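Local coordinates for cutm, flavoprotein of carbon monoxide dehydrogenase (Hydrogenophaga pseudoflava, PDB 1FFV) that carries the FAD of carbon monoxide dehydrogenase and probably passes electrons received through the iron-sulfur subunit on to an external acceptor, at residues H118-N123 with G155-L160; F136-P141 with E165-I170; C198-R203 with K276-A281. All blocks are in the same frame, centred on the assembly; numbering follows the deposited sequence.

Overall arrangement
Interactions 1 and 2 belong to the FAD-binding part of the chain and both touch the FAD, with centres about 16 Å apart. Their segments alternate in sequence, 118-123, 136-141, 155-160, 165-170, so the chain passes back and forth between the two contacts; loop 118-123 meets the ribose with H118 and the flavin with N123, and strand 166-173 meets the adenine. Interaction 2 joins two neighbouring strands of the five-stranded antiparallel sheet; interaction 1 ties an interhelical loop to a short hairpin. Interaction 3 comes later, in the C-terminal domain, where a helix packs on a separate four-stranded sheet; its centre is about 23 Å from that of interaction 1 and 30 Å from that of interaction 2.

Interaction 1: H118-N123 with G155-L160; sequences HGDPGN and GTYMTL. Unlike the reference sequence in segment 118-123: G119 (reference Asn), D120 (reference His). With FAD (flavin-adenine dinucleotide), chain J.
Two successive carbonyls, of H118 and G119, receive the backbone of Y157. Y157 N gives a hydrogen bond of 2.8 Å to G119 O, arriving from above the carbonyl plane, and Y157 CA approaches H118 O at 3.2 Å in a CA-H...O contact. With CG anti to its own carbonyl carbon (chi1 -59°), the Y157 side chain runs alongside those of H118 and D120. Its CD1 lies over one face of the imidazole, near the rim, and its CE1 is 3.7 Å from H118 NE2; the ring planes meet obliquely, at 40°. D120 OD2 sits at the tyrosine edge, 3.7 Å from CE1, the carboxylate standing nearly upright to the ring. A water in the ring plane links the two polar ends, 2.9 Å from D120 OD2 and 2.6 Å from Y157 OH. Beside them, T156 CG2 lies over the tyrosine ring and meets P121 CD at 3.8 Å.

Tight turns set this geometry. G119, just past helix 112-117, has a positive phi of 66° and presses its backbone against Y157, a place suited to a residue without a side chain. D120 OD1 then accepts from G122 N in an Asx turn, within a type I turn ending at N123, whose CA lies 3.3 Å from FAD O2. Opposite, G155 to M158 form a type II turn with Y157 at its third position, and T156 OG1 bonds P221 O.

The turn connects strands 153-155 and 158-159 of a short hairpin. It packs against the loop between helices 112-117 and 125-131, whose H118 and N123 line the FAD pocket, while M40 of helix 37-42 packs on both H118 and Y157.

Interaction 2: F136-P141 with E165-I170; sequences FVLEGP and EVMVEI. With FAD (flavin-adenine dinucleotide), chain J.
M167 starts out with CG anti to its backbone N (chi1 -175°) and bends at chi3 (-70°), which carries its thioether to F136, itself turned with CG beside the backbone N (chi1 -48°). M167 CE comes 3.7 Å from F136 CG, with SD 4.6 Å from the ring centroid, an oblique Met-aromatic contact for which a flexible, polarisable side chain is apt. I170 lies alongside, its CG1 3.6 Å from F136 CD1, and I116 of helix 112-117 touches all three. Further along the same face, L138 packs on M167 and on the carboxylate of E165, whose OE1 is held by R145 and by E162 N.

The strands are antiparallel. E139 N bonds V166 O at 2.9 Å; V137 then faces two residues, taking V168 N on its O (2.8 Å) and giving its N to E169 O (3.1 Å). This extra residue is a beta bulge, with V168 at helix-like backbone angles.

M167, a non-hydrogen-bonded partner of L138, turns its own N and O away from that strand to the adenine. M167 N donates to FAD N1A (2.7 Å) and FAD N6A donates to M167 O (2.9 Å). This is the donor-acceptor pattern that adenine offers a base-pairing partner, so the main chain itself can recognise the base.

Interaction 3: C198-R203 with K276-A281; sequences CAVVMR and KRALNA
C198 opens the contact by placing its sulfur against A278: SG, anti to the backbone N (chi1 172°), lies 3.7 Å from A278 CB. A cysteine is slim and only weakly polar, and suits a buried seam of this kind; M274 and V275, earlier on the same helix, also touch it.

A199 points to the other side of the sheet, as an alternating strand requires. V200 returns to the helix and carries the centre of the contact. Its CG2 branch, anti to the carbonyl carbon, reaches A278 CB at 3.6 Å and L279 CD2 at 4.0 Å, while A282 receives the side chain one helical turn later. The small methyl of A278 lets the backbones draw near, with V200 CA and A278 CA 6.1 Å apart and the segment axes approaching to 7.9 Å. L279 meets V200 nearly crosswise through its CD2 branch, and the side chain also packs on A246 of helix 240-252.

After V201, again on the far side, M202 bends its flexible chain at chi3 (-83°) and brings SD to 4.0 Å from L279 O; it also meets W283. No hydrogen bond crosses between strand and helix. The strand's backbone is instead bonded within the sheet, C198 to E184 and V200 to A182 on one neighbour, A199 to A215 on the other.

With axes only 26° from parallel, helix 264-285 lies along strand 196-205, and the contact is made mainly by apolar side chains. This is the helix-on-sheet layering of an alpha+beta domain, here the C-terminal domain of the CO dehydrogenase flavoprotein family, in which helix 264-285 packs on a four-stranded antiparallel sheet.

Interaction 1: H118-N123 with G155-L160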
loop_
_atom_site.group_PDB
_atom_site.type_symbol
_atom_site.label_atom_id
_atom_site.label_comp_id
_atom_site.label_asym_id
_atom_site.label_seq_id
_atom_site.Cartn_x
_atom_site.Cartn_y
_atom_site.Cartn_z
ATOM N N HIS C 118 -32.257 37.586 3.147
ATOM C CA HIS C 118 -32.187 36.610 4.234
ATOM C C HIS C 118 -32.927 37.125 5.490
ATOM O O HIS C 118 -33.518 36.344 6.237
ATOM C CB HIS C 118 -30.715 36.280 4.524
ATOM C CG HIS C 118 -30.515 35.135 5.470
ATOM N ND1 HIS C 118 -31.202 33.945 5.362
ATOM C CD2 HIS C 118 -29.697 35.001 6.543
ATOM C CE1 HIS C 118 -30.818 33.127 6.328
ATOM N NE2 HIS C 118 -29.906 33.744 7.058
ATOM N N GLY C 119 -32.915 38.441 5.695
ATOM C CA GLY C 119 -33.626 39.037 6.821
ATOM C C GLY C 119 -33.129 38.697 8.211
ATOM O O GLY C 119 -33.872 38.779 9.186
ATOM N N ASP C 120 -31.863 38.324 8.297
ATOM C CA ASP C 120 -31.233 37.974 9.558
ATOM C C ASP C 120 -30.811 39.269 10.272
ATOM O O ASP C 120 -30.118 40.108 9.687
ATOM C CB ASP C 120 -30.001 37.098 9.267
ATOM C CG ASP C 120 -29.443 36.393 10.511
ATOM O OD1 ASP C 120 -29.600 36.887 11.651
ATOM O OD2 ASP C 120 -28.813 35.329 10.334
ATOM N N PRO C 121 -31.231 39.447 11.543
ATOM C CA PRO C 121 -30.880 40.646 12.325
ATOM C C PRO C 121 -29.359 40.719 12.464
ATOM O O PRO C 121 -28.788 41.776 12.685
ATOM C CB PRO C 121 -31.507 40.368 13.695
ATOM C CG PRO C 121 -32.565 39.360 13.423
ATOM C CD PRO C 121 -32.000 38.488 12.358
ATOM N N GLY C 122 -28.715 39.566 12.358
ATOM C CA GLY C 122 -27.275 39.511 12.471
ATOM C C GLY C 122 -26.528 40.074 11.276
ATOM O O GLY C 122 -25.371 40.460 11.412
ATOM N N ASN C 123 -27.162 40.088 10.106
ATOM C CA ASN C 123 -26.534 40.605 8.891
ATOM C C ASN C 123 -26.322 42.129 8.943
ATOM O O ASN C 123 -27.021 42.837 9.672
ATOM C CB ASN C 123 -27.356 40.203 7.663
ATOM C CG ASN C 123 -27.139 38.744 7.246
ATOM O OD1 ASN C 123 -27.664 38.340 6.213
ATOM N ND2 ASN C 123 -26.368 37.979 8.009
ATOM N N GLY C 155 -39.537 40.803 10.410
ATOM C CA GLY C 155 -39.184 39.952 11.529
ATOM C C GLY C 155 -37.922 39.187 11.210
ATOM O O GLY C 155 -37.310 39.401 10.161
ATOM N N THR C 156 -37.539 38.288 12.108
ATOM C CA THR C 156 -36.346 37.478 11.924
ATOM C C THR C 156 -36.578 36.557 10.730
ATOM O O THR C 156 -37.481 35.718 10.749
ATOM C CB THR C 156 -36.037 36.661 13.198
ATOM O OG1 THR C 156 -35.975 37.552 14.316
ATOM C CG2 THR C 156 -34.697 35.950 13.081
ATOM N N TYR C 157 -35.779 36.761 9.684
ATOM C CA TYR C 157 -35.856 35.996 8.439
ATOM C C TYR C 157 -37.080 36.360 7.600
ATOM O O TYR C 157 -37.368 35.701 6.605
ATOM C CB TYR C 157 -35.859 34.484 8.713
ATOM C CG TYR C 157 -34.651 33.972 9.461
ATOM C CD1 TYR C 157 -33.371 34.476 9.207
ATOM C CD2 TYR C 157 -34.790 32.979 10.431
ATOM C CE1 TYR C 157 -32.261 34.003 9.906
ATOM C CE2 TYR C 157 -33.695 32.499 11.131
ATOM C CZ TYR C 157 -32.434 33.013 10.869
ATOM O OH TYR C 157 -31.361 32.533 11.587
ATOM N N MET C 158 -37.778 37.426 7.982
ATOM C CA MET C 158 -38.982 37.862 7.269
ATOM C C MET C 158 -38.879 39.271 6.689
ATOM O O MET C 158 -38.506 40.215 7.389
ATOM C CB MET C 158 -40.190 37.809 8.204
ATOM C CG MET C 158 -40.530 36.432 8.719
ATOM S SD MET C 158 -41.872 36.549 9.919
ATOM C CE MET C 158 -40.946 36.760 11.422
ATOM N N THR C 159 -39.238 39.408 5.415
ATOM C CA THR C 159 -39.207 40.703 4.742
ATOM C C THR C 159 -40.493 40.898 3.938
ATOM O O THR C 159 -41.353 40.023 3.904
ATOM C CB THR C 159 -38.002 40.833 3.773
ATOM O OG1 THR C 159 -38.193 39.968 2.653
ATOM C CG2 THR C 159 -36.689 40.480 4.467
ATOM N N LEU C 160 -40.608 42.045 3.279
ATOM C CA LEU C 160 -41.779 42.362 2.461
ATOM C C LEU C 160 -41.815 41.503 1.182
ATOM O O LEU C 160 -42.836 41.410 0.499
ATOM C CB LEU C 160 -41.753 43.851 2.113
ATOM C CG LEU C 160 -42.817 44.803 2.674
ATOM C CD1 LEU C 160 -43.385 44.353 3.996
ATOM C CD2 LEU C 160 -42.213 46.194 2.787
HETATM P PA FAD J . -28.242 32.847 -0.071
HETATM O O1A FAD J . -28.834 32.244 -1.278
HETATM O O2A FAD J . -27.463 32.088 0.739
HETATM O O5B FAD J . -29.446 33.283 0.696
HETATM C C5B FAD J . -30.403 34.138 0.104
HETATM C C4B FAD J . -31.684 34.039 0.921
HETATM O O4B FAD J . -32.501 35.129 0.394
HETATM C C3B FAD J . -32.570 32.856 0.639
HETATM O O3B FAD J . -33.668 32.707 1.466
HETATM C C2B FAD J . -32.844 33.109 -0.828
HETATM O O2B FAD J . -33.868 32.292 -1.284
HETATM C C1B FAD J . -33.196 34.563 -0.811
HETATM N N9A FAD J . -32.661 35.377 -1.889
HETATM C C8A FAD J . -31.354 35.484 -2.289
HETATM N N7A FAD J . -31.194 36.323 -3.309
HETATM C C5A FAD J . -32.459 36.774 -3.587
HETATM C C6A FAD J . -32.952 37.718 -4.580
HETATM N N6A FAD J . -32.200 38.331 -5.454
HETATM N N1A FAD J . -34.300 37.917 -4.544
HETATM C C2A FAD J . -35.115 37.305 -3.655
HETATM N N3A FAD J . -34.754 36.437 -2.713
HETATM C C4A FAD J . -33.409 36.205 -2.710
HETATM N N1 FAD J . -23.287 38.385 6.640
HETATM C C2 FAD J . -23.181 39.577 7.209
HETATM O O2 FAD J . -23.928 40.458 6.938
HETATM N N3 FAD J . -22.184 39.881 8.167
HETATM C C4 FAD J . -21.266 38.947 8.562
HETATM O O4 FAD J . -20.423 39.246 9.383
HETATM C C4X FAD J . -21.370 37.630 7.953
HETATM N N5 FAD J . -20.501 36.677 8.302
HETATM C C5X FAD J . -20.637 35.463 7.705
HETATM C C6 FAD J . -19.724 34.477 8.080
HETATM C C7 FAD J . -19.770 33.229 7.545
HETATM C C7M FAD J . -18.770 32.183 7.975
HETATM C C8 FAD J . -20.771 32.899 6.565
HETATM C C8M FAD J . -20.846 31.518 5.957
HETATM C C9 FAD J . -21.695 33.878 6.172
HETATM C C9A FAD J . -21.629 35.147 6.733
HETATM N N10 FAD J . -22.538 36.187 6.382
HETATM C C10 FAD J . -22.424 37.395 6.966
HETATM C "C1'" FAD J . -23.585 35.916 5.343
HETATM C "C2'" FAD J . -23.462 36.329 3.803
HETATM O "O2'" FAD J . -23.074 37.586 4.290
HETATM C "C3'" FAD J . -24.854 35.735 3.720
HETATM O "O3'" FAD J . -23.917 35.176 2.772
HETATM C "C4'" FAD J . -25.690 35.883 2.467
HETATM O "O4'" FAD J . -26.394 36.288 3.686
HETATM C "C5'" FAD J . -27.063 35.256 2.198
HETATM O "O5'" FAD J . -26.545 35.947 0.839
HETATM P P FAD J . -26.322 34.984 -0.329
HETATM O O1P FAD J . -25.983 35.914 -1.516
HETATM O O2P FAD J . -25.346 34.031 -0.093
HETATM O O3P FAD J . -27.570 34.226 -0.522
HETATM O O HOH W 1 -28.740 32.609 11.400
#

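Interaction 2: F136-P141 with E165-I170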
loop_
_atom_site.group_PDB
_atom_site.type_symbol
_atom_site.label_atom_id
_atom_site.label_comp_id
_atom_site.label_asym_id
_atom_site.label_seq_id
_atom_site.Cartn_x
_atom_site.Cartn_y
_atom_site.Cartn_z
ATOM N N PHE C 136 -35.601 48.763 -2.794
ATOM C CA PHE C 136 -35.416 47.496 -3.475
ATOM C C PHE C 136 -36.475 47.221 -4.538
ATOM O O PHE C 136 -37.668 47.316 -4.270
ATOM C CB PHE C 136 -35.426 46.367 -2.442
ATOM C CG PHE C 136 -34.545 46.624 -1.247
ATOM C CD1 PHE C 136 -33.250 47.109 -1.406
ATOM C CD2 PHE C 136 -35.023 46.398 0.044
ATOM C CE1 PHE C 136 -32.444 47.370 -0.299
ATOM C CE2 PHE C 136 -34.223 46.656 1.163
ATOM C CZ PHE C 136 -32.935 47.142 0.989
ATOM N N VAL C 137 -36.027 46.842 -5.731
ATOM C CA VAL C 137 -36.924 46.524 -6.841
ATOM C C VAL C 137 -37.242 45.024 -6.842
ATOM O O VAL C 137 -36.334 44.197 -6.934
ATOM C CB VAL C 137 -36.287 46.914 -8.181
ATOM C CG1 VAL C 137 -37.219 46.588 -9.325
ATOM C CG2 VAL C 137 -35.954 48.393 -8.180
ATOM N N LEU C 138 -38.528 44.685 -6.730
ATOM C CA LEU C 138 -38.979 43.288 -6.699
ATOM C C LEU C 138 -39.804 42.909 -7.925
ATOM O O LEU C 138 -40.744 43.616 -8.296
ATOM C CB LEU C 138 -39.836 43.029 -5.457
ATOM C CG LEU C 138 -39.391 43.651 -4.136
ATOM C CD1 LEU C 138 -40.318 43.205 -3.008
ATOM C CD2 LEU C 138 -37.948 43.271 -3.844
ATOM N N GLU C 139 -39.475 41.781 -8.544
ATOM C CA GLU C 139 -40.232 41.347 -9.707
ATOM C C GLU C 139 -41.024 40.082 -9.439
ATOM O O GLU C 139 -40.482 39.070 -8.996
ATOM C CB GLU C 139 -39.347 41.149 -10.935
ATOM C CG GLU C 139 -40.189 41.043 -12.195
ATOM C CD GLU C 139 -39.386 40.777 -13.442
ATOM O OE1 GLU C 139 -38.491 41.584 -13.776
ATOM O OE2 GLU C 139 -39.666 39.751 -14.093
ATOM N N GLY C 140 -42.325 40.169 -9.684
ATOM C CA GLY C 140 -43.204 39.033 -9.490
ATOM C C GLY C 140 -43.905 38.741 -10.798
ATOM O O GLY C 140 -43.520 39.284 -11.832
ATOM N N PRO C 141 -44.916 37.868 -10.798
ATOM C CA PRO C 141 -45.627 37.553 -12.039
ATOM C C PRO C 141 -46.416 38.739 -12.613
ATOM O O PRO C 141 -46.642 38.812 -13.827
ATOM C CB PRO C 141 -46.543 36.402 -11.621
ATOM C CG PRO C 141 -46.780 36.664 -10.172
ATOM C CD PRO C 141 -45.416 37.050 -9.683
ATOM N N GLU C 165 -41.510 36.385 -5.721
ATOM C CA GLU C 165 -40.750 37.538 -6.196
ATOM C C GLU C 165 -39.244 37.316 -6.163
ATOM O O GLU C 165 -38.741 36.473 -5.420
ATOM C CB GLU C 165 -41.079 38.785 -5.378
ATOM C CG GLU C 165 -42.449 39.369 -5.610
ATOM C CD GLU C 165 -42.707 40.550 -4.706
ATOM O OE1 GLU C 165 -42.478 40.419 -3.489
ATOM O OE2 GLU C 165 -43.124 41.613 -5.204
ATOM N N VAL C 166 -38.537 38.102 -6.970
ATOM C CA VAL C 166 -37.087 38.056 -7.061
ATOM C C VAL C 166 -36.589 39.496 -6.924
ATOM O O VAL C 166 -37.047 40.377 -7.660
ATOM C CB VAL C 166 -36.635 37.512 -8.441
ATOM C CG1 VAL C 166 -35.115 37.563 -8.574
ATOM C CG2 VAL C 166 -37.137 36.098 -8.640
ATOM N N MET C 167 -35.711 39.756 -5.954
ATOM C CA MET C 167 -35.170 41.106 -5.811
ATOM C C MET C 167 -34.208 41.278 -6.966
ATOM O O MET C 167 -33.273 40.502 -7.113
ATOM C CB MET C 167 -34.421 41.319 -4.491
ATOM C CG MET C 167 -33.975 42.783 -4.305
ATOM S SD MET C 167 -33.063 43.153 -2.793
ATOM C CE MET C 167 -34.339 42.981 -1.555
ATOM N N VAL C 168 -34.469 42.282 -7.800
ATOM C CA VAL C 168 -33.651 42.559 -8.977
ATOM C C VAL C 168 -32.451 43.479 -8.734
ATOM O O VAL C 168 -31.326 43.165 -9.137
ATOM C CB VAL C 168 -34.533 43.124 -10.125
ATOM C CG1 VAL C 168 -33.673 43.651 -11.272
ATOM C CG2 VAL C 168 -35.472 42.039 -10.627
ATOM N N GLU C 169 -32.684 44.595 -8.053
ATOM C CA GLU C 169 -31.612 45.549 -7.802
ATOM C C GLU C 169 -31.839 46.402 -6.562
ATOM O O GLU C 169 -32.963 46.525 -6.063
ATOM C CB GLU C 169 -31.444 46.457 -9.026
ATOM C CG GLU C 169 -32.746 47.119 -9.464
ATOM C CD GLU C 169 -32.650 47.840 -10.802
ATOM O OE1 GLU C 169 -33.075 49.015 -10.872
ATOM O OE2 GLU C 169 -32.183 47.227 -11.791
ATOM N N ILE C 170 -30.753 46.977 -6.063
ATOM C CA ILE C 170 -30.798 47.843 -4.900
ATOM C C ILE C 170 -30.468 49.258 -5.374
ATOM O O ILE C 170 -29.381 49.525 -5.893
ATOM C CB ILE C 170 -29.801 47.377 -3.791
ATOM C CG1 ILE C 170 -30.274 46.056 -3.158
ATOM C CG2 ILE C 170 -29.675 48.441 -2.709
ATOM C CD1 ILE C 170 -29.941 44.815 -3.950
HETATM P PA FAD J . -28.242 32.847 -0.071
HETATM O O1A FAD J . -28.834 32.244 -1.278
HETATM O O2A FAD J . -27.463 32.088 0.739
HETATM O O5B FAD J . -29.446 33.283 0.696
HETATM C C5B FAD J . -30.403 34.138 0.104
HETATM C C4B FAD J . -31.684 34.039 0.921
HETATM O O4B FAD J . -32.501 35.129 0.394
HETATM C C3B FAD J . -32.570 32.856 0.639
HETATM O O3B FAD J . -33.668 32.707 1.466
HETATM C C2B FAD J . -32.844 33.109 -0.828
HETATM O O2B FAD J . -33.868 32.292 -1.284
HETATM C C1B FAD J . -33.196 34.563 -0.811
HETATM N N9A FAD J . -32.661 35.377 -1.889
HETATM C C8A FAD J . -31.354 35.484 -2.289
HETATM N N7A FAD J . -31.194 36.323 -3.309
HETATM C C5A FAD J . -32.459 36.774 -3.587
HETATM C C6A FAD J . -32.952 37.718 -4.580
HETATM N N6A FAD J . -32.200 38.331 -5.454
HETATM N N1A FAD J . -34.300 37.917 -4.544
HETATM C C2A FAD J . -35.115 37.305 -3.655
HETATM N N3A FAD J . -34.754 36.437 -2.713
HETATM C C4A FAD J . -33.409 36.205 -2.710
HETATM N N1 FAD J . -23.287 38.385 6.640
HETATM C C2 FAD J . -23.181 39.577 7.209
HETATM O O2 FAD J . -23.928 40.458 6.938
HETATM N N3 FAD J . -22.184 39.881 8.167
HETATM C C4 FAD J . -21.266 38.947 8.562
HETATM O O4 FAD J . -20.423 39.246 9.383
HETATM C C4X FAD J . -21.370 37.630 7.953
HETATM N N5 FAD J . -20.501 36.677 8.302
HETATM C C5X FAD J . -20.637 35.463 7.705
HETATM C C6 FAD J . -19.724 34.477 8.080
HETATM C C7 FAD J . -19.770 33.229 7.545
HETATM C C7M FAD J . -18.770 32.183 7.975
HETATM C C8 FAD J . -20.771 32.899 6.565
HETATM C C8M FAD J . -20.846 31.518 5.957
HETATM C C9 FAD J . -21.695 33.878 6.172
HETATM C C9A FAD J . -21.629 35.147 6.733
HETATM N N10 FAD J . -22.538 36.187 6.382
HETATM C C10 FAD J . -22.424 37.395 6.966
HETATM C "C1'" FAD J . -23.585 35.916 5.343
HETATM C "C2'" FAD J . -23.462 36.329 3.803
HETATM O "O2'" FAD J . -23.074 37.586 4.290
HETATM C "C3'" FAD J . -24.854 35.735 3.720
HETATM O "O3'" FAD J . -23.917 35.176 2.772
HETATM C "C4'" FAD J . -25.690 35.883 2.467
HETATM O "O4'" FAD J . -26.394 36.288 3.686
HETATM C "C5'" FAD J . -27.063 35.256 2.198
HETATM O "O5'" FAD J . -26.545 35.947 0.839
HETATM P P FAD J . -26.322 34.984 -0.329
HETATM O O1P FAD J . -25.983 35.914 -1.516
HETATM O O2P FAD J . -25.346 34.031 -0.093
HETATM O O3P FAD J . -27.570 34.226 -0.522
#

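Interaction 3: C198-R203 with K276-A281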
loop_
_atom_site.group_PDB
_atom_site.type_symbol
_atom_site.label_atom_id
_atom_site.label_comp_id
_atom_site.label_asym_id
_atom_site.label_seq_id
_atom_site.Cartn_x
_atom_site.Cartn_y
_atom_site.Cartn_z
ATOM N N CYS C 198 -23.882 49.792 14.476
ATOM C CA CYS C 198 -24.642 50.994 14.165
ATOM C C CYS C 198 -24.167 51.655 12.887
ATOM O O CYS C 198 -22.979 51.962 12.728
ATOM C CB CYS C 198 -24.589 52.007 15.308
ATOM S SG CYS C 198 -25.326 53.634 14.882
ATOM N N ALA C 199 -25.108 51.845 11.967
ATOM C CA ALA C 199 -24.841 52.492 10.690
ATOM C C ALA C 199 -25.374 53.920 10.773
ATOM O O ALA C 199 -26.478 54.151 11.276
ATOM C CB ALA C 199 -25.526 51.733 9.554
ATOM N N VAL C 200 -24.575 54.869 10.288
ATOM C CA VAL C 200 -24.942 56.281 10.298
ATOM C C VAL C 200 -24.553 57.009 9.012
ATOM O O VAL C 200 -23.481 56.783 8.451
ATOM C CB VAL C 200 -24.241 57.037 11.467
ATOM C CG1 VAL C 200 -24.309 58.552 11.244
ATOM C CG2 VAL C 200 -24.887 56.695 12.794
ATOM N N VAL C 201 -25.454 57.873 8.550
ATOM C CA VAL C 201 -25.215 58.727 7.392
ATOM C C VAL C 201 -25.719 60.084 7.875
ATOM O O VAL C 201 -26.824 60.176 8.420
ATOM C CB VAL C 201 -26.019 58.306 6.138
ATOM C CG1 VAL C 201 -25.702 59.247 4.985
ATOM C CG2 VAL C 201 -25.685 56.874 5.736
ATOM N N MET C 202 -24.888 61.117 7.753
ATOM C CA MET C 202 -25.286 62.449 8.197
ATOM C C MET C 202 -24.703 63.593 7.374
ATOM O O MET C 202 -23.668 63.450 6.717
ATOM C CB MET C 202 -24.941 62.660 9.684
ATOM C CG MET C 202 -23.477 62.963 9.984
ATOM S SD MET C 202 -23.142 63.220 11.761
ATOM C CE MET C 202 -23.566 64.831 11.928
ATOM N N ARG C 203 -25.405 64.718 7.390
ATOM C CA ARG C 203 -24.973 65.916 6.687
ATOM C C ARG C 203 -24.855 67.035 7.705
ATOM O O ARG C 203 -25.562 67.057 8.716
ATOM C CB ARG C 203 -25.943 66.298 5.566
ATOM C CG ARG C 203 -25.616 65.669 4.219
ATOM C CD ARG C 203 -26.645 66.058 3.162
ATOM N NE ARG C 203 -27.484 64.917 2.805
ATOM C CZ ARG C 203 -28.811 64.938 2.729
ATOM N NH1 ARG C 203 -29.493 66.049 2.977
ATOM N NH2 ARG C 203 -29.460 63.818 2.450
ATOM N N LYS C 276 -22.676 56.189 19.718
ATOM C CA LYS C 276 -21.797 57.300 20.063
ATOM C C LYS C 276 -20.580 57.312 19.146
ATOM O O LYS C 276 -20.207 58.364 18.630
ATOM C CB LYS C 276 -21.370 57.222 21.536
ATOM C CG LYS C 276 -22.469 57.626 22.509
ATOM C CD LYS C 276 -22.258 57.062 23.924
ATOM C CE LYS C 276 -21.135 57.753 24.683
ATOM N N ARG C 277 -19.985 56.142 18.912
ATOM C CA ARG C 277 -18.818 56.037 18.029
ATOM C C ARG C 277 -19.157 56.320 16.564
ATOM O O ARG C 277 -18.379 56.953 15.853
ATOM C CB ARG C 277 -18.161 54.661 18.154
ATOM C CG ARG C 277 -17.515 54.422 19.504
ATOM C CD ARG C 277 -16.954 53.022 19.651
ATOM N NE ARG C 277 -16.231 52.898 20.915
ATOM C CZ ARG C 277 -15.258 52.022 21.152
ATOM N NH1 ARG C 277 -14.881 51.158 20.211
ATOM N NH2 ARG C 277 -14.627 52.048 22.323
ATOM N N ALA C 278 -20.318 55.850 16.113
ATOM C CA ALA C 278 -20.746 56.061 14.729
ATOM C C ALA C 278 -21.016 57.539 14.457
ATOM O O ALA C 278 -20.502 58.109 13.491
ATOM C CB ALA C 278 -21.984 55.218 14.416
ATOM N N LEU C 279 -21.810 58.156 15.326
ATOM C CA LEU C 279 -22.142 59.569 15.196
ATOM C C LEU C 279 -20.873 60.416 15.176
ATOM O O LEU C 279 -20.727 61.309 14.333
ATOM C CB LEU C 279 -23.048 60.005 16.345
ATOM C CG LEU C 279 -24.455 59.405 16.349
ATOM C CD1 LEU C 279 -25.157 59.730 17.650
ATOM C CD2 LEU C 279 -25.247 59.918 15.155
ATOM N N ASN C 280 -19.940 60.099 16.074
ATOM C CA ASN C 280 -18.676 60.825 16.168
ATOM C C ASN C 280 -17.798 60.648 14.936
ATOM O O ASN C 280 -17.209 61.610 14.446
ATOM C CB ASN C 280 -17.913 60.411 17.428
ATOM C CG ASN C 280 -18.352 61.191 18.653
ATOM O OD1 ASN C 280 -18.907 60.618 19.593
ATOM N ND2 ASN C 280 -18.100 62.496 18.650
ATOM N N ALA C 281 -17.731 59.421 14.431
ATOM C CA ALA C 281 -16.928 59.125 13.253
ATOM C C ALA C 281 -17.576 59.744 12.022
ATOM O O ALA C 281 -16.882 60.213 11.119
ATOM C CB ALA C 281 -16.783 57.617 13.078
#